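Local coordinates for Apc35852 (Geobacillus stearothermophilus, PDB 1U9C), which is of unknown function but belongs to the DJ-1/PfpI family, whose members include proteases, chaperones and various enzymes sharing a glutaminase-like fold, at residues V147-D157 and E174-V185. Sequence-based numbering, arbitrary orientation.
Sequences VKGKTVTSFTD and ESTLRLRGANFV
V147 rests on A182, their CB atoms 4.0 Å apart, while its CG2 meets the CB of R180, whose guanidinium reaches away to N137. The type II turn from V147 to K150 then presents the N-H of G149 to G181 O, 2.8 Å from N to O and almost straight, where a Schellman motif ends helix 173-179. Next come two short parallel strands: K150 O receives N183 N, V152 N gives to N183 O, and V152 O takes V185 N. On one face of this pair a water joins T151 OG1 to N183 ND2; on the other, V152 CG2, wedged between its own backbone N and carbonyl carbon (chi1 -52°), touches A182 CB at 3.7 Å. Next along the chain, T153 OG1 donates in the carbonyl plane to V185 O, 2.7 Å away. S154 OG bonds F155 O and sits 3.3 Å from F184 CE1, at the ring's edge, while E174 CG lies over the centre of one face. T156, the N-cap of helix 157-163, turns its OG1 to E159. E174, extended with CG anti to the backbone N (chi1 163°), delivers OE1 to D157 N at 2.8 Å, on the anti side, and OE2 to R178 in a salt bridge. With an alanine here, D157 N is likely to lose this acceptor, R178 its carboxylate mate and one face of F184 the methylene lying over it. D157 OD2 meanwhile accepts S175 OG on its syn side at 2.5 Å, a short bond. The strands, parallel and joined through helices, form a beta-alpha-beta crossover, a two-stranded sheet accessory to the main sheet of the DJ-1/PfpI fold, with V152 packed against strand 200-203.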
loop_
_atom_site.group_PDB
_atom_site.type_symbol
_atom_site.label_atom_id
_atom_site.label_comp_id
_atom_site.label_asym_id
_atom_site.label_seq_id
_atom_site.Cartn_x
_atom_site.Cartn_y
_atom_site.Cartn_z
ATOM N N VAL A 147 0.047 12.520 6.350
ATOM C CA VAL A 147 0.209 13.133 5.016
ATOM C C VAL A 147 0.169 14.662 4.951
ATOM O O VAL A 147 0.316 15.236 3.871
ATOM C CB VAL A 147 -0.814 12.593 3.999
ATOM C CG1 VAL A 147 -0.704 11.098 3.930
ATOM C CG2 VAL A 147 -2.248 12.982 4.352
ATOM N N LYS A 148 -0.098 15.318 6.072
ATOM C CA LYS A 148 -0.182 16.768 6.070
ATOM C C LYS A 148 1.112 17.433 5.634
ATOM O O LYS A 148 2.161 17.203 6.226
ATOM C CB LYS A 148 -0.627 17.292 7.451
ATOM C CG LYS A 148 -0.582 18.801 7.606
ATOM C CD LYS A 148 -1.320 19.283 8.846
ATOM C CE LYS A 148 -1.220 20.816 9.010
ATOM N NZ LYS A 148 -2.237 21.403 9.940
ATOM N N GLY A 149 1.026 18.260 4.587
ATOM C CA GLY A 149 2.193 18.981 4.058
ATOM C C GLY A 149 3.156 18.139 3.248
ATOM O O GLY A 149 4.221 18.606 2.848
ATOM N N LYS A 150 2.763 16.903 2.989
ATOM C CA LYS A 150 3.625 15.970 2.262
ATOM C C LYS A 150 3.186 15.812 0.809
ATOM O O LYS A 150 1.983 15.848 0.523
ATOM C CB LYS A 150 3.578 14.591 2.918
ATOM C CG LYS A 150 4.072 14.519 4.358
ATOM C CD LYS A 150 5.537 14.876 4.478
ATOM C CE LYS A 150 6.428 13.734 4.007
ATOM N NZ LYS A 150 6.646 12.747 5.096
ATOM N N THR A 151 4.148 15.605 -0.085
ATOM C CA THR A 151 3.905 15.360 -1.494
ATOM C C THR A 151 3.550 13.873 -1.637
ATOM O O THR A 151 4.352 13.015 -1.290
ATOM C CB THR A 151 5.141 15.668 -2.338
ATOM O OG1 THR A 151 5.434 17.075 -2.251
ATOM C CG2 THR A 151 4.862 15.421 -3.831
ATOM N N VAL A 152 2.380 13.582 -2.180
ATOM C CA VAL A 152 1.921 12.211 -2.346
ATOM C C VAL A 152 1.179 12.031 -3.634
ATOM O O VAL A 152 0.655 13.014 -4.219
ATOM C CB VAL A 152 1.012 11.758 -1.237
ATOM C CG1 VAL A 152 1.600 11.982 0.106
ATOM C CG2 VAL A 152 -0.383 12.383 -1.341
ATOM N N THR A 153 1.081 10.771 -4.032
ATOM C CA THR A 153 0.203 10.352 -5.100
ATOM C C THR A 153 -0.626 9.168 -4.678
ATOM O O THR A 153 -0.392 8.570 -3.627
ATOM C CB THR A 153 1.006 10.098 -6.378
ATOM O OG1 THR A 153 0.146 9.999 -7.515
ATOM C CG2 THR A 153 1.803 8.810 -6.358
ATOM N N SER A 154 -1.602 8.828 -5.514
ATOM C CA SER A 154 -2.459 7.662 -5.314
ATOM C C SER A 154 -3.221 7.450 -6.583
ATOM O O SER A 154 -3.177 8.275 -7.481
ATOM C CB SER A 154 -3.456 7.812 -4.169
ATOM O OG SER A 154 -4.510 8.757 -4.453
ATOM N N PHE A 155 -4.072 6.425 -6.588
ATOM C CA PHE A 155 -5.053 6.255 -7.638
ATOM C C PHE A 155 -5.856 7.542 -7.695
ATOM O O PHE A 155 -6.311 8.052 -6.692
ATOM C CB PHE A 155 -5.984 5.129 -7.284
ATOM C CG PHE A 155 -6.661 4.499 -8.446
ATOM C CD1 PHE A 155 -5.969 3.702 -9.306
ATOM C CD2 PHE A 155 -8.022 4.624 -8.604
ATOM C CE1 PHE A 155 -6.619 3.062 -10.324
ATOM C CE2 PHE A 155 -8.671 3.975 -9.625
ATOM C CZ PHE A 155 -7.975 3.193 -10.463
ATOM N N THR A 156 -5.989 8.079 -8.886
ATOM C CA THR A 156 -6.593 9.395 -9.016
ATOM C C THR A 156 -8.086 9.302 -9.134
ATOM O O THR A 156 -8.633 8.274 -9.532
ATOM C CB THR A 156 -6.032 10.143 -10.242
ATOM O OG1 THR A 156 -6.313 9.416 -11.446
ATOM C CG2 THR A 156 -4.525 10.329 -10.177
ATOM N N ASP A 157 -8.734 10.420 -8.834
ATOM C CA ASP A 157 -10.181 10.509 -8.989
ATOM C C ASP A 157 -10.576 10.279 -10.427
ATOM O O ASP A 157 -11.607 9.675 -10.680
ATOM C CB ASP A 157 -10.711 11.849 -8.564
ATOM C CG ASP A 157 -10.549 12.118 -7.091
ATOM O OD1 ASP A 157 -10.235 11.201 -6.302
ATOM O OD2 ASP A 157 -10.761 13.275 -6.643
ATOM N N GLU A 174 -7.879 10.319 -3.640
ATOM C CA GLU A 174 -7.111 11.541 -3.944
ATOM C C GLU A 174 -7.731 12.755 -3.231
ATOM O O GLU A 174 -7.065 13.563 -2.560
ATOM C CB GLU A 174 -7.066 11.788 -5.471
ATOM C CG GLU A 174 -6.653 13.211 -5.881
ATOM C CD GLU A 174 -6.698 13.473 -7.392
ATOM O OE1 GLU A 174 -7.044 12.591 -8.226
ATOM O OE2 GLU A 174 -6.382 14.636 -7.782
ATOM N N SER A 175 -9.050 12.876 -3.373
ATOM C CA SER A 175 -9.778 13.977 -2.769
ATOM C C SER A 175 -9.572 14.019 -1.273
ATOM O O SER A 175 -9.378 15.078 -0.672
ATOM C CB SER A 175 -11.272 13.792 -3.043
ATOM O OG SER A 175 -11.521 14.090 -4.403
ATOM N N THR A 176 -9.625 12.835 -0.674
ATOM C CA THR A 176 -9.530 12.743 0.764
ATOM C C THR A 176 -8.108 13.035 1.258
ATOM O O THR A 176 -7.897 13.699 2.284
ATOM C CB THR A 176 -10.168 11.411 1.248
ATOM O OG1 THR A 176 -11.547 11.403 0.847
ATOM C CG2 THR A 176 -10.279 11.347 2.759
ATOM N N LEU A 177 -7.107 12.522 0.533
ATOM C CA LEU A 177 -5.732 12.841 0.879
ATOM C C LEU A 177 -5.456 14.338 0.814
ATOM O O LEU A 177 -4.806 14.903 1.690
ATOM C CB LEU A 177 -4.757 12.127 -0.057
ATOM C CG LEU A 177 -4.641 10.634 0.114
ATOM C CD1 LEU A 177 -3.951 10.050 -1.097
ATOM C CD2 LEU A 177 -3.968 10.274 1.422
ATOM N N ARG A 178 -5.958 14.999 -0.218
ATOM C CA ARG A 178 -5.840 16.459 -0.270
ATOM C C ARG A 178 -6.580 17.168 0.876
ATOM O O ARG A 178 -6.055 18.077 1.500
ATOM C CB ARG A 178 -6.282 16.993 -1.622
ATOM C CG ARG A 178 -6.224 18.477 -1.705
ATOM C CD ARG A 178 -6.745 19.054 -3.008
ATOM N NE ARG A 178 -6.128 18.390 -4.156
ATOM C CZ ARG A 178 -6.691 17.437 -4.885
ATOM N NH1 ARG A 178 -6.020 16.930 -5.897
ATOM N NH2 ARG A 178 -7.925 16.990 -4.622
ATOM N N LEU A 179 -7.777 16.704 1.176
ATOM C CA LEU A 179 -8.554 17.225 2.279
ATOM C C LEU A 179 -7.828 17.075 3.610
ATOM O O LEU A 179 -7.953 17.953 4.470
ATOM C CB LEU A 179 -9.913 16.501 2.319
ATOM C CG LEU A 179 -11.030 16.986 3.208
ATOM C CD1 LEU A 179 -11.317 18.423 2.884
ATOM C CD2 LEU A 179 -12.286 16.124 2.990
ATOM N N ARG A 180 -7.081 15.974 3.767
ATOM C CA ARG A 180 -6.281 15.728 4.975
ATOM C C ARG A 180 -4.973 16.572 5.009
ATOM O O ARG A 180 -4.207 16.537 5.978
ATOM C CB ARG A 180 -5.968 14.214 5.121
ATOM C CG ARG A 180 -7.219 13.311 5.299
ATOM C CD ARG A 180 -7.803 13.294 6.722
ATOM N NE ARG A 180 -8.890 12.316 6.858
ATOM C CZ ARG A 180 -10.163 12.513 6.562
ATOM N NH1 ARG A 180 -10.614 13.700 6.158
ATOM N NH2 ARG A 180 -11.024 11.506 6.707
ATOM N N GLY A 181 -4.694 17.326 3.948
ATOM C CA GLY A 181 -3.566 18.266 3.945
ATOM C C GLY A 181 -2.401 17.884 3.056
ATOM O O GLY A 181 -1.373 18.536 3.091
ATOM N N ALA A 182 -2.539 16.806 2.287
ATOM C CA ALA A 182 -1.484 16.405 1.357
ATOM C C ALA A 182 -1.419 17.314 0.135
ATOM O O ALA A 182 -2.436 17.883 -0.299
ATOM C CB ALA A 182 -1.693 14.965 0.923
ATOM N N ASN A 183 -0.201 17.478 -0.373
ATOM C CA ASN A 183 0.048 18.131 -1.656
ATOM C C ASN A 183 0.098 17.041 -2.692
ATOM O O ASN A 183 1.100 16.321 -2.800
ATOM C CB ASN A 183 1.359 18.914 -1.623
ATOM C CG ASN A 183 1.291 20.052 -0.667
ATOM O OD1 ASN A 183 0.301 20.778 -0.633
ATOM N ND2 ASN A 183 2.330 20.213 0.145
ATOM N N PHE A 184 -0.993 16.898 -3.420
ATOM C CA PHE A 184 -1.193 15.778 -4.304
ATOM C C PHE A 184 -0.564 16.071 -5.647
ATOM O O PHE A 184 -0.627 17.200 -6.154
ATOM C CB PHE A 184 -2.689 15.491 -4.470
ATOM C CG PHE A 184 -2.978 14.173 -5.118
ATOM C CD1 PHE A 184 -3.088 13.012 -4.366
ATOM C CD2 PHE A 184 -3.050 14.076 -6.490
ATOM C CE1 PHE A 184 -3.333 11.786 -4.984
ATOM C CE2 PHE A 184 -3.266 12.867 -7.101
ATOM C CZ PHE A 184 -3.412 11.719 -6.347
ATOM N N VAL A 185 0.025 15.036 -6.224
ATOM C CA VAL A 185 0.645 15.124 -7.520
ATOM C C VAL A 185 0.436 13.787 -8.228
ATOM O O VAL A 185 0.183 12.737 -7.592
ATOM C CB VAL A 185 2.130 15.508 -7.367
ATOM C CG1 VAL A 185 2.929 14.358 -6.800
ATOM C CG2 VAL A 185 2.701 16.060 -8.673
HETATM O O HOH W 1 4.912 19.049 -0.452
HETATM O O HOH W 2 -8.934 8.759 -5.946
HETATM O O HOH W 3 -9.424 15.629 -6.936
#